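Local coordinates for protein bacteriohemerythrin (Methylococcus capsulatus, PDB 4XPX) that binds oxygen at a site containing two iron atoms and may store it or deliver it to oxygen-requiring enzymes, at residues Val14-Ala17 with Asp18-Lys22; His21-Ile24 with Phe25-Asn29; Asp52-Val55 with Met56-Ser60; Thr105-Phe108 with Val109-Trp112; Val114-Ile117 with Pro118-Lys122. All coordinates share one frame; numbering follows the deposited sequence.

How the contacts relate
The five contacts illustrate how a four-helix bundle builds a two-iron centre from short-range helical turns. Contacts 1 and 2 are successive turns of helix 15-34 and share His21; contact 3 lies on helix 40-67, and contacts 4 and 5 follow each other along helix 103-121. His21, His57 of contact 3 and Asp121 of contact 5 converge on one iron, where His21 NE2 lies 2.8 Å from Asp121 OD2. Contact 1 also touches contact 3 through Gln20. Contact 4 supplies no iron ligand, and its centre is about 19 Å from that of contact 1, yet Trp112 CH2 comes within 3.5 Å of Phe58 CZ, and Val109 packs on Val28 of contact 2.

Contact 1: residues Val14-Ala17 with Asp18-Lys22; sequences VGFA and DDQHK. With FE2 (Fe (II) ion), chain C.
Two first torsions, one helical turn apart, bring Phe16 and Gln20 together: the Phe16 ring is held between its own backbone N and carbonyl carbon (chi1 81°), while Gln20 places CG opposite its carbonyl carbon (chi1 -67°) and runs on extended. The amide therefore reaches the rim of the ring, with Gln20 OE1 3.6 Å from Phe16 CD2 and the two planes 86° apart. The polar grip of this amide is on the neighbouring helix 40-67, where OE1 is hydrogen-bonded to ND1 of His57 and NE2 to OG of Ser60. Gln20 is thus a second-shell residue that probably sets the rotation of His57, an iron ligand. A leucine in its place would remove both amide atoms and would probably leave His57 ND1 without its acceptor and the imidazole freer to turn.

His21 is itself a ligand, NE2 meeting the iron at 2.1 Å. Ala17 O accepts the His21 backbone N at 2.8 Å and also lies over one face of the imidazole, 3.1 Å from His21 CG. The helix starts just upstream: Val14 is the N-cap residue, and its O receives Asp18 N at 3.0 Å. On the solvent side a water gives one proton to Gly15 O and another to Asp19 OD1, the latter at 2.7 Å, tying backbone to side chain.

This N-terminal part of helix 15-34 lies against helix 40-67, with Phe16 on Ser60 and Glu64 and Gln20 on Tyr53 and Met56, while Val14 and Ala17 pack against Tyr124.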
# COMPACT_ATOMS: atom_id res chain seq x y z
N VAL A 14 -16.25 -1.13 -1.20
CA VAL A 14 -16.12 0.22 -0.65
C VAL A 14 -15.46 1.03 -1.74
O VAL A 14 -14.25 0.81 -2.09
CB VAL A 14 -15.32 0.25 0.64
CG1 VAL A 14 -15.22 1.66 1.15
CG2 VAL A 14 -15.99 -0.66 1.67
N GLY A 15 -16.20 1.97 -2.36
CA GLY A 15 -15.66 2.61 -3.60
C GLY A 15 -14.38 3.36 -3.36
O GLY A 15 -13.44 3.21 -4.19
N PHE A 16 -14.24 4.16 -2.31
CA PHE A 16 -13.03 4.94 -2.17
C PHE A 16 -11.85 4.02 -2.02
O PHE A 16 -10.73 4.37 -2.50
CB PHE A 16 -13.08 5.98 -1.07
CG PHE A 16 -12.82 5.42 0.35
CD1 PHE A 16 -13.88 5.02 1.17
CD2 PHE A 16 -11.48 5.25 0.89
CE1 PHE A 16 -13.63 4.47 2.42
CE2 PHE A 16 -11.28 4.72 2.12
CZ PHE A 16 -12.34 4.39 2.91
N ALA A 17 -12.01 2.93 -1.30
CA ALA A 17 -10.93 2.04 -1.04
C ALA A 17 -10.50 1.33 -2.26
O ALA A 17 -9.29 1.18 -2.55
CB ALA A 17 -11.32 1.05 0.04
N ASP A 18 -11.43 0.83 -3.05
CA ASP A 18 -11.08 0.21 -4.31
C ASP A 18 -10.30 1.17 -5.21
O ASP A 18 -9.32 0.77 -5.86
CB ASP A 18 -12.30 -0.27 -5.05
CG ASP A 18 -13.01 -1.46 -4.36
OD1 ASP A 18 -12.46 -2.18 -3.56
OD2 ASP A 18 -14.21 -1.64 -4.78
N ASP A 19 -10.74 2.44 -5.27
CA ASP A 19 -10.04 3.40 -6.11
C ASP A 19 -8.64 3.67 -5.63
O ASP A 19 -7.67 3.73 -6.45
CB ASP A 19 -10.82 4.71 -6.12
CG ASP A 19 -12.09 4.63 -6.94
OD1 ASP A 19 -12.26 3.70 -7.75
OD2 ASP A 19 -12.96 5.51 -6.67
N GLN A 20 -8.47 3.81 -4.32
CA GLN A 20 -7.12 4.03 -3.79
C GLN A 20 -6.25 2.81 -4.00
O GLN A 20 -5.05 2.94 -4.31
CB GLN A 20 -7.19 4.43 -2.27
CG GLN A 20 -7.83 5.79 -2.08
CD GLN A 20 -7.92 6.18 -0.63
OE1 GLN A 20 -7.95 5.41 0.27
NE2 GLN A 20 -7.83 7.50 -0.39
N HIS A 21 -6.83 1.61 -3.86
CA HIS A 21 -6.03 0.39 -4.16
C HIS A 21 -5.56 0.38 -5.58
O HIS A 21 -4.42 0.01 -5.90
CB HIS A 21 -6.83 -0.86 -3.84
CG HIS A 21 -7.09 -1.04 -2.38
ND1 HIS A 21 -8.15 -1.78 -1.88
CD2 HIS A 21 -6.41 -0.57 -1.27
CE1 HIS A 21 -8.06 -1.77 -0.54
NE2 HIS A 21 -7.03 -1.04 -0.13
N LYS A 22 -6.46 0.75 -6.53
CA LYS A 22 -6.06 0.75 -7.95
C LYS A 22 -4.93 1.74 -8.17
O LYS A 22 -3.96 1.43 -8.94
CB LYS A 22 -7.25 1.06 -8.84
CG LYS A 22 -8.28 -0.02 -8.88
CD LYS A 22 -9.52 0.45 -9.58
CE LYS A 22 -10.62 -0.43 -9.32
NZ LYS A 22 -11.83 -0.17 -10.12
FE FE2 C . -6.25 -0.89 1.81
O HOH W 1 -14.51 2.34 -6.96
O HOH W 2 -4.95 -1.01 3.30
O HOH W 3 -4.01 -1.62 0.93

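Contact 2: residues His21-Ile24 with Phe25-Asn29; sequences HKTI and FDMVN. With FE2 (Fe (II) ion), chain C.
Helix 15-34 of the hemerythrin four-helix bundle continues past its iron ligand with a turn in which Thr23 meets Met27 and Ile24 meets Val28. The first pair lies side by side and points the same way: CG2 of Thr23 is 3.8 Å from Met27 SD, and Met27 CG comes to 3.2 Å from Thr23 O. The methyl takes the position opposite the backbone N, which leaves Thr23 OG1 beside that N and turned back to a weak bond with Asp19 O. Ile24 and Val28 make a looser touch at an angle, CG2 to CG2 at 4.1 Å, and Val28 N also bonds to Ile24 O at 2.8 Å.

His21 O meets Phe25 twice: it accepts the backbone N at 2.9 Å and has the ring carbon CD1 of Phe25 3.1 Å away. The ring itself is wedged among aromatics, edge-to-face with both Phe10 and Trp5. Ile24 reaches Tyr53 and His57 on one neighbouring helix and Leu113 on another, while Val28 touches Val109.

At the surface the backbone carbonyl of Lys22 and the Asp26 carboxylate share a water, 2.8 Å from Lys22 O and equally from Asp26 OD1. The chemistry divides the turn accordingly: Ile24 and Val28, both buried, face the neighbouring helices, and CD1 of Phe25, a weakly polarised C-H carbon, is probably a mildly favourable neighbour for His21 O.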
# COMPACT_ATOMS: atom_id res chain seq x y z
N HIS A 21 -6.83 1.61 -3.86
CA HIS A 21 -6.03 0.39 -4.16
C HIS A 21 -5.56 0.38 -5.58
O HIS A 21 -4.42 0.01 -5.90
CB HIS A 21 -6.83 -0.86 -3.84
CG HIS A 21 -7.09 -1.04 -2.38
ND1 HIS A 21 -8.15 -1.78 -1.88
CD2 HIS A 21 -6.41 -0.57 -1.27
CE1 HIS A 21 -8.06 -1.77 -0.54
NE2 HIS A 21 -7.03 -1.04 -0.13
N LYS A 22 -6.46 0.75 -6.53
CA LYS A 22 -6.06 0.75 -7.95
C LYS A 22 -4.93 1.74 -8.17
O LYS A 22 -3.96 1.43 -8.94
CB LYS A 22 -7.25 1.06 -8.84
CG LYS A 22 -8.28 -0.02 -8.88
CD LYS A 22 -9.52 0.45 -9.58
CE LYS A 22 -10.62 -0.43 -9.32
NZ LYS A 22 -11.83 -0.17 -10.12
N THR A 23 -4.96 2.93 -7.52
CA THR A 23 -3.83 3.84 -7.64
C THR A 23 -2.57 3.26 -7.06
O THR A 23 -1.48 3.37 -7.69
CB THR A 23 -4.17 5.17 -6.92
OG1 THR A 23 -5.24 5.83 -7.60
CG2 THR A 23 -2.96 6.09 -6.84
N ILE A 24 -2.63 2.62 -5.89
CA ILE A 24 -1.46 1.98 -5.32
C ILE A 24 -0.86 0.99 -6.31
O ILE A 24 0.37 0.95 -6.50
CB ILE A 24 -1.78 1.36 -3.97
CG1 ILE A 24 -2.07 2.43 -2.92
CG2 ILE A 24 -0.66 0.46 -3.52
CD1 ILE A 24 -2.73 1.94 -1.66
N PHE A 25 -1.69 0.16 -6.87
CA PHE A 25 -1.18 -0.88 -7.80
C PHE A 25 -0.46 -0.19 -8.96
O PHE A 25 0.62 -0.65 -9.40
CB PHE A 25 -2.28 -1.77 -8.34
CG PHE A 25 -2.83 -2.83 -7.41
CD1 PHE A 25 -2.91 -2.68 -6.01
CD2 PHE A 25 -3.26 -4.01 -7.94
CE1 PHE A 25 -3.48 -3.69 -5.24
CE2 PHE A 25 -3.79 -5.04 -7.16
CZ PHE A 25 -3.94 -4.87 -5.81
N ASP A 26 -1.04 0.87 -9.51
CA ASP A 26 -0.39 1.58 -10.63
C ASP A 26 0.93 2.15 -10.20
O ASP A 26 1.94 2.13 -10.97
CB ASP A 26 -1.32 2.65 -11.15
CG ASP A 26 -2.45 2.17 -12.00
OD1 ASP A 26 -2.46 1.00 -12.47
OD2 ASP A 26 -3.45 2.99 -12.29
N MET A 27 1.00 2.72 -9.00
CA MET A 27 2.24 3.35 -8.54
C MET A 27 3.30 2.30 -8.22
O MET A 27 4.52 2.55 -8.47
CB MET A 27 1.93 4.26 -7.32
CG MET A 27 1.03 5.41 -7.69
SD MET A 27 0.75 6.55 -6.30
CE MET A 27 2.26 7.55 -6.38
N VAL A 28 2.92 1.14 -7.66
CA VAL A 28 3.84 0.01 -7.49
C VAL A 28 4.36 -0.42 -8.85
O VAL A 28 5.57 -0.71 -9.00
CB VAL A 28 3.18 -1.14 -6.76
CG1 VAL A 28 4.05 -2.38 -6.78
CG2 VAL A 28 2.85 -0.78 -5.31
N ASN A 29 3.48 -0.53 -9.82
CA ASN A 29 3.92 -1.00 -11.14
C ASN A 29 4.94 -0.08 -11.73
O ASN A 29 5.93 -0.56 -12.36
CB ASN A 29 2.70 -1.11 -12.07
CG ASN A 29 1.87 -2.34 -11.74
OD1 ASN A 29 2.31 -3.22 -11.03
ND2 ASN A 29 0.64 -2.41 -12.26
FE FE2 C . -6.25 -0.89 1.81
O HOH W 4 -4.51 -0.30 -11.12
O HOH W 2 -4.95 -1.01 3.30
O HOH W 3 -4.01 -1.62 0.93

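Contact 3: residues Asp52-Val55 with Met56-Ser60; sequences DYVV and MHFKS. With FE2 (Fe (II) ion), chain C.
Residues 52-60 form regular alpha-helix, each carbonyl from Asp52 to Val55 accepting the N-H four residues on, as where Tyr53 O takes His57 N at 2.8 Å. Met56 folds back over Tyr53: its CG is opposite the backbone N (chi1 -176°), and bends at chi2 and chi3 then carry the terminal methyl onto the ring face. CE sits 3.7 Å from the Tyr53 centroid, a CH-pi contact, and is tight against one rim atom, 3.2 Å from Tyr53 CE1. The sulfur follows more distantly above the face, SD being 5.4 Å from that centroid, in a Met-aromatic arrangement.

In a second CH-pi contact Val54 and Phe58 lie side by side, Val54 CG1 being over the ring and 3.8 Å from the Phe58 centroid. The Phe58 ring also stacks on His80, an iron ligand. Toward the surface, Val55 CG1 lies 3.9 Å from Lys59 CE, the aliphatic stem of the lysine running beside the valine.

Between these apolar pairs His57 uses NE2 for iron and ND1 for Gln20. Such a ring, bonded at both nitrogens, has its rotation fixed, and the hydrogen bond to the glutamine probably makes it a stronger donor to the metal.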
# COMPACT_ATOMS: atom_id res chain seq x y z
N ASP A 52 4.04 8.06 0.19
CA ASP A 52 3.13 9.11 0.61
C ASP A 52 1.69 8.72 0.37
O ASP A 52 0.80 8.94 1.22
CB ASP A 52 3.48 10.42 -0.12
CG ASP A 52 2.80 11.60 0.48
OD1 ASP A 52 3.22 11.99 1.59
OD2 ASP A 52 1.76 12.10 -0.06
N TYR A 53 1.43 8.15 -0.81
CA TYR A 53 0.06 7.78 -1.16
C TYR A 53 -0.44 6.66 -0.29
O TYR A 53 -1.62 6.68 0.17
CB TYR A 53 -0.02 7.42 -2.66
CG TYR A 53 -1.44 7.30 -3.07
CD1 TYR A 53 -2.15 8.40 -3.41
CD2 TYR A 53 -2.09 6.08 -3.09
CE1 TYR A 53 -3.51 8.34 -3.75
CE2 TYR A 53 -3.43 5.99 -3.41
CZ TYR A 53 -4.12 7.07 -3.74
OH TYR A 53 -5.44 6.94 -4.07
N VAL A 54 0.38 5.63 -0.05
CA VAL A 54 -0.00 4.52 0.81
C VAL A 54 -0.37 5.05 2.21
O VAL A 54 -1.41 4.64 2.80
CB VAL A 54 1.07 3.48 0.87
CG1 VAL A 54 0.78 2.42 1.96
CG2 VAL A 54 1.17 2.77 -0.49
N VAL A 55 0.43 5.92 2.78
CA VAL A 55 0.12 6.46 4.11
C VAL A 55 -1.20 7.19 4.08
O VAL A 55 -2.00 7.05 5.05
CB VAL A 55 1.28 7.30 4.59
CG1 VAL A 55 0.89 8.20 5.79
CG2 VAL A 55 2.50 6.52 4.87
N MET A 56 -1.47 7.94 3.05
CA MET A 56 -2.73 8.63 2.94
C MET A 56 -3.89 7.66 2.82
O MET A 56 -4.97 7.86 3.48
CB MET A 56 -2.68 9.57 1.73
CG MET A 56 -3.90 10.42 1.57
SD MET A 56 -5.24 9.52 0.77
CE MET A 56 -4.56 9.08 -0.81
N HIS A 57 -3.73 6.58 2.06
CA HIS A 57 -4.74 5.55 1.95
C HIS A 57 -5.03 4.95 3.33
O HIS A 57 -6.22 4.73 3.71
CB HIS A 57 -4.25 4.49 0.98
CG HIS A 57 -5.09 3.23 1.03
ND1 HIS A 57 -6.44 3.21 0.78
CD2 HIS A 57 -4.77 1.96 1.38
CE1 HIS A 57 -6.89 1.96 0.97
NE2 HIS A 57 -5.90 1.18 1.34
N PHE A 58 -4.00 4.61 4.07
CA PHE A 58 -4.20 4.04 5.40
C PHE A 58 -4.98 4.99 6.26
O PHE A 58 -5.89 4.56 7.02
CB PHE A 58 -2.86 3.70 6.05
CG PHE A 58 -2.13 2.52 5.38
CD1 PHE A 58 -0.81 2.30 5.78
CD2 PHE A 58 -2.72 1.67 4.50
CE1 PHE A 58 -0.10 1.22 5.28
CE2 PHE A 58 -1.96 0.62 4.02
CZ PHE A 58 -0.70 0.37 4.41
N LYS A 59 -4.66 6.26 6.24
CA LYS A 59 -5.39 7.27 7.03
C LYS A 59 -6.83 7.30 6.59
O LYS A 59 -7.73 7.51 7.45
CB LYS A 59 -4.71 8.61 6.90
CG LYS A 59 -3.43 8.75 7.62
CD LYS A 59 -2.87 10.16 7.34
CE LYS A 59 -1.53 10.36 7.99
NZ LYS A 59 -1.20 11.74 7.44
N SER A 60 -7.09 7.20 5.31
CA SER A 60 -8.45 7.23 4.84
C SER A 60 -9.26 6.06 5.35
O SER A 60 -10.41 6.23 5.86
CB SER A 60 -8.48 7.19 3.32
OG SER A 60 -7.80 8.28 2.68
FE FE2 C . -6.25 -0.89 1.81
O HOH W 2 -4.95 -1.01 3.30
O HOH W 3 -4.01 -1.62 0.93

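Contact 4: residues Thr105-Phe108 with Val109-Trp112; sequences TTRF and VRDW
Phe108, Val109 and Arg107 carry this turn of helix 103-121, one of the four long helices of the hemerythrin bundle. Phe108 leans its ring forward along the helix, with CG opposite the backbone N (chi1 167°), which lays ring carbon CD2 3.4 Å from Val109 N. Its far end only grazes the next turn, CZ being 4.5 Å from Trp112 CD1, and both aromatic groups pack on Leu83 of helix 73-95. Trp112 then stacks on His116, an iron ligand, so that this apolar strip borders the metal site.

Val109 turns one branch back to the preceding turn, CG2 lying 3.5 Å from Thr105 O, whose backbone partner is Val109 N.

Arg107 pairs with Arg110 through carbon rather than charge. The stem of Arg107 passes by the end of Arg110, with Arg107 CG 3.6 Å from Arg110 NH2. The backbone carbon CA of Arg107 lies over a face of the same guanidinium. The two guanidinium planes are 42° apart, and Arg107 NE stays 5.2 Å from Arg110 NH2. Each positive group has its own acid, which probably eases their proximity: Arg107 forms a salt bridge to Asp104, Arg110 one to Asp111. In the latter, Arg110 NE donates to Asp111 OD1 at 2.8 Å, coming in 36° above the carboxylate plane, while Arg110 NH2 adds a weak bond to the same oxygen.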
# COMPACT_ATOMS: atom_id res chain seq x y z
N THR A 105 12.11 -5.20 -3.55
CA THR A 105 11.38 -4.25 -2.75
C THR A 105 9.93 -4.18 -3.21
O THR A 105 8.97 -4.22 -2.40
CB THR A 105 12.00 -2.82 -2.91
OG1 THR A 105 13.43 -2.90 -2.86
CG2 THR A 105 11.38 -1.90 -1.88
N THR A 106 9.73 -4.05 -4.54
CA THR A 106 8.36 -3.99 -5.08
C THR A 106 7.65 -5.29 -4.95
O THR A 106 6.42 -5.27 -4.66
CB THR A 106 8.41 -3.47 -6.50
OG1 THR A 106 9.43 -4.13 -7.20
CG2 THR A 106 8.64 -1.97 -6.52
N ARG A 107 8.32 -6.45 -5.09
CA ARG A 107 7.60 -7.70 -4.80
C ARG A 107 7.22 -7.82 -3.36
O ARG A 107 6.14 -8.42 -3.07
CB ARG A 107 8.41 -8.91 -5.25
CG ARG A 107 8.37 -9.19 -6.72
CD ARG A 107 9.01 -10.50 -7.08
NE ARG A 107 10.46 -10.42 -6.93
CZ ARG A 107 11.27 -10.10 -8.02
NH1 ARG A 107 10.82 -9.94 -9.15
NH2 ARG A 107 12.56 -9.96 -7.79
N PHE A 108 7.96 -7.27 -2.41
CA PHE A 108 7.54 -7.29 -1.01
C PHE A 108 6.27 -6.48 -0.86
O PHE A 108 5.30 -6.92 -0.19
CB PHE A 108 8.65 -6.78 -0.09
CG PHE A 108 8.11 -6.50 1.29
CD1 PHE A 108 7.77 -7.58 2.14
CD2 PHE A 108 7.79 -5.23 1.68
CE1 PHE A 108 7.12 -7.29 3.38
CE2 PHE A 108 7.21 -4.98 2.91
CZ PHE A 108 6.87 -6.03 3.74
N VAL A 109 6.23 -5.25 -1.39
CA VAL A 109 5.05 -4.43 -1.30
C VAL A 109 3.85 -5.17 -1.94
O VAL A 109 2.76 -5.19 -1.36
CB VAL A 109 5.28 -3.03 -1.89
CG1 VAL A 109 3.99 -2.23 -1.88
CG2 VAL A 109 6.34 -2.30 -1.10
N ARG A 110 4.07 -5.75 -3.11
CA ARG A 110 3.03 -6.54 -3.74
C ARG A 110 2.54 -7.65 -2.82
O ARG A 110 1.33 -7.84 -2.65
CB ARG A 110 3.55 -7.07 -5.06
CG ARG A 110 2.59 -7.95 -5.88
CD ARG A 110 2.44 -9.41 -5.42
NE ARG A 110 3.67 -10.11 -5.26
CZ ARG A 110 4.35 -10.62 -6.26
NH1 ARG A 110 3.99 -10.50 -7.51
NH2 ARG A 110 5.48 -11.25 -5.91
N ASP A 111 3.46 -8.43 -2.24
CA ASP A 111 3.09 -9.50 -1.33
C ASP A 111 2.23 -8.98 -0.19
O ASP A 111 1.21 -9.60 0.19
CB ASP A 111 4.31 -10.21 -0.79
CG ASP A 111 5.05 -11.02 -1.78
OD1 ASP A 111 4.51 -11.33 -2.87
OD2 ASP A 111 6.20 -11.47 -1.49
N TRP A 112 2.66 -7.86 0.40
CA TRP A 112 1.92 -7.30 1.53
C TRP A 112 0.51 -6.95 1.07
O TRP A 112 -0.48 -7.28 1.79
CB TRP A 112 2.67 -6.07 2.07
CG TRP A 112 2.08 -5.55 3.34
CD1 TRP A 112 2.49 -5.89 4.61
CD2 TRP A 112 0.96 -4.70 3.49
NE1 TRP A 112 1.73 -5.26 5.52
CE2 TRP A 112 0.76 -4.53 4.88
CE3 TRP A 112 0.12 -4.02 2.63
CZ2 TRP A 112 -0.26 -3.74 5.41
CZ3 TRP A 112 -0.89 -3.24 3.12
CH2 TRP A 112 -1.06 -3.11 4.53

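Contact 5: residues Val114-Ile117 with Pro118-Lys122; sequences VNHI and PKVDK. With FE2 (Fe (II) ion), chain B; FE2 (Fe (II) ion), chain C.
Val114 O meets the ring of Pro118 where helix 103-121 of the hemerythrin bundle kinks and widens into a pi-type turn. Proline has no N-H to give, and its CD lies 3.0 Å from that carbonyl oxygen instead. With an alanine here CG and CD would be gone from beside Val114 O and Ile117 CB, which would probably open a gap there and, with an N-H restored, leave the kink less firmly set.

Asn115 restores an ordinary turn, its O accepting Lys119 N at 3.2 Å. The two side chains run alongside each other, with a weak bond from Lys119 NZ to Asn115 OD1, while Asn115 ND2 is turned to Asp111 O.

His116 marks the widening. Its O is gripped by two donors, Val120 N at 2.8 Å and Asp121 N at 3.0 Å, the second being five residues on. Pointing CG away from the backbone N (chi1 -177°), the imidazole brings NE2 to one iron, which His76, His80 and Glu61 also bind. Val120 lies over a face of this ring, CB standing 3.8 Å from the His116 centroid in a CH-pi contact.

Ile117 repeats the five-residue spacing, its O taking Lys122 N at 2.9 Å, and its side chain packs on Phe10, His21 and Phe25. Its CG1 also lies beside the carboxylate of Asp121, which spans the two metals: Asp121 OD1 binds the iron shared with His116 at 2.1 Å, and Asp121 OD2 binds the second iron at 2.1 Å.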
# COMPACT_ATOMS: atom_id res chain seq x y z
N VAL A 114 -1.30 -8.00 -1.60
CA VAL A 114 -2.13 -9.10 -2.06
C VAL A 114 -2.63 -9.95 -0.89
O VAL A 114 -3.63 -10.66 -1.05
CB VAL A 114 -1.54 -9.88 -3.19
CG1 VAL A 114 -1.27 -8.92 -4.40
CG2 VAL A 114 -0.55 -10.65 -2.83
N ASN A 115 -1.88 -9.94 0.26
CA ASN A 115 -2.44 -10.55 1.46
C ASN A 115 -3.38 -9.60 2.19
O ASN A 115 -4.35 -10.04 2.80
CB ASN A 115 -1.32 -11.01 2.39
CG ASN A 115 -0.58 -12.22 1.86
OD1 ASN A 115 -1.09 -13.35 1.91
ND2 ASN A 115 0.62 -12.00 1.34
N HIS A 116 -2.98 -8.35 2.39
CA HIS A 116 -3.76 -7.47 3.24
C HIS A 116 -5.13 -7.15 2.66
O HIS A 116 -6.12 -7.09 3.40
CB HIS A 116 -3.00 -6.11 3.36
CG HIS A 116 -3.66 -5.12 4.27
ND1 HIS A 116 -3.51 -5.12 5.64
CD2 HIS A 116 -4.48 -4.09 3.98
CE1 HIS A 116 -4.20 -4.10 6.14
NE2 HIS A 116 -4.81 -3.43 5.18
N ILE A 117 -5.22 -6.89 1.36
CA ILE A 117 -6.48 -6.44 0.82
C ILE A 117 -7.57 -7.53 0.98
O ILE A 117 -8.64 -7.27 1.50
CB ILE A 117 -6.35 -5.87 -0.58
CG1 ILE A 117 -5.53 -4.59 -0.55
CG2 ILE A 117 -7.76 -5.62 -1.17
CD1 ILE A 117 -5.04 -4.14 -1.91
N PRO A 118 -7.31 -8.79 0.60
CA PRO A 118 -8.38 -9.81 0.72
C PRO A 118 -8.60 -10.22 2.16
O PRO A 118 -9.75 -10.57 2.49
CB PRO A 118 -7.84 -11.00 -0.07
CG PRO A 118 -6.81 -10.42 -0.99
CD PRO A 118 -6.21 -9.33 -0.23
N LYS A 119 -7.56 -10.27 3.00
CA LYS A 119 -7.70 -10.87 4.33
C LYS A 119 -8.00 -9.86 5.42
O LYS A 119 -8.38 -10.27 6.56
CB LYS A 119 -6.47 -11.71 4.72
CG LYS A 119 -6.21 -12.80 3.76
CD LYS A 119 -5.25 -13.81 3.96
CE LYS A 119 -5.30 -14.69 2.68
NZ LYS A 119 -4.21 -14.38 1.68
N VAL A 120 -7.75 -8.57 5.13
CA VAL A 120 -7.91 -7.55 6.14
C VAL A 120 -8.88 -6.49 5.63
O VAL A 120 -9.90 -6.22 6.27
CB VAL A 120 -6.53 -6.92 6.57
CG1 VAL A 120 -6.75 -5.99 7.76
CG2 VAL A 120 -5.54 -8.01 6.91
N ASP A 121 -8.64 -5.88 4.47
CA ASP A 121 -9.54 -4.85 3.98
C ASP A 121 -10.91 -5.38 3.64
O ASP A 121 -11.92 -4.71 3.91
CB ASP A 121 -8.96 -4.10 2.76
CG ASP A 121 -7.81 -3.19 3.08
OD1 ASP A 121 -7.58 -2.88 4.27
OD2 ASP A 121 -7.14 -2.78 2.09
N LYS A 122 -11.03 -6.53 2.99
CA LYS A 122 -12.35 -6.98 2.63
C LYS A 122 -13.24 -7.06 3.84
O LYS A 122 -14.52 -6.98 3.71
CB LYS A 122 -12.33 -8.33 1.89
CG LYS A 122 -11.94 -8.19 0.43
CD LYS A 122 -12.05 -9.61 -0.24
CE LYS A 122 -11.55 -9.54 -1.67
NZ LYS A 122 -12.03 -10.79 -2.37
FE FE2 B . -6.07 -1.67 5.17
FE FE2 C . -6.25 -0.89 1.81
O HOH W 2 -4.95 -1.01 3.30
O HOH W 3 -4.01 -1.62 0.93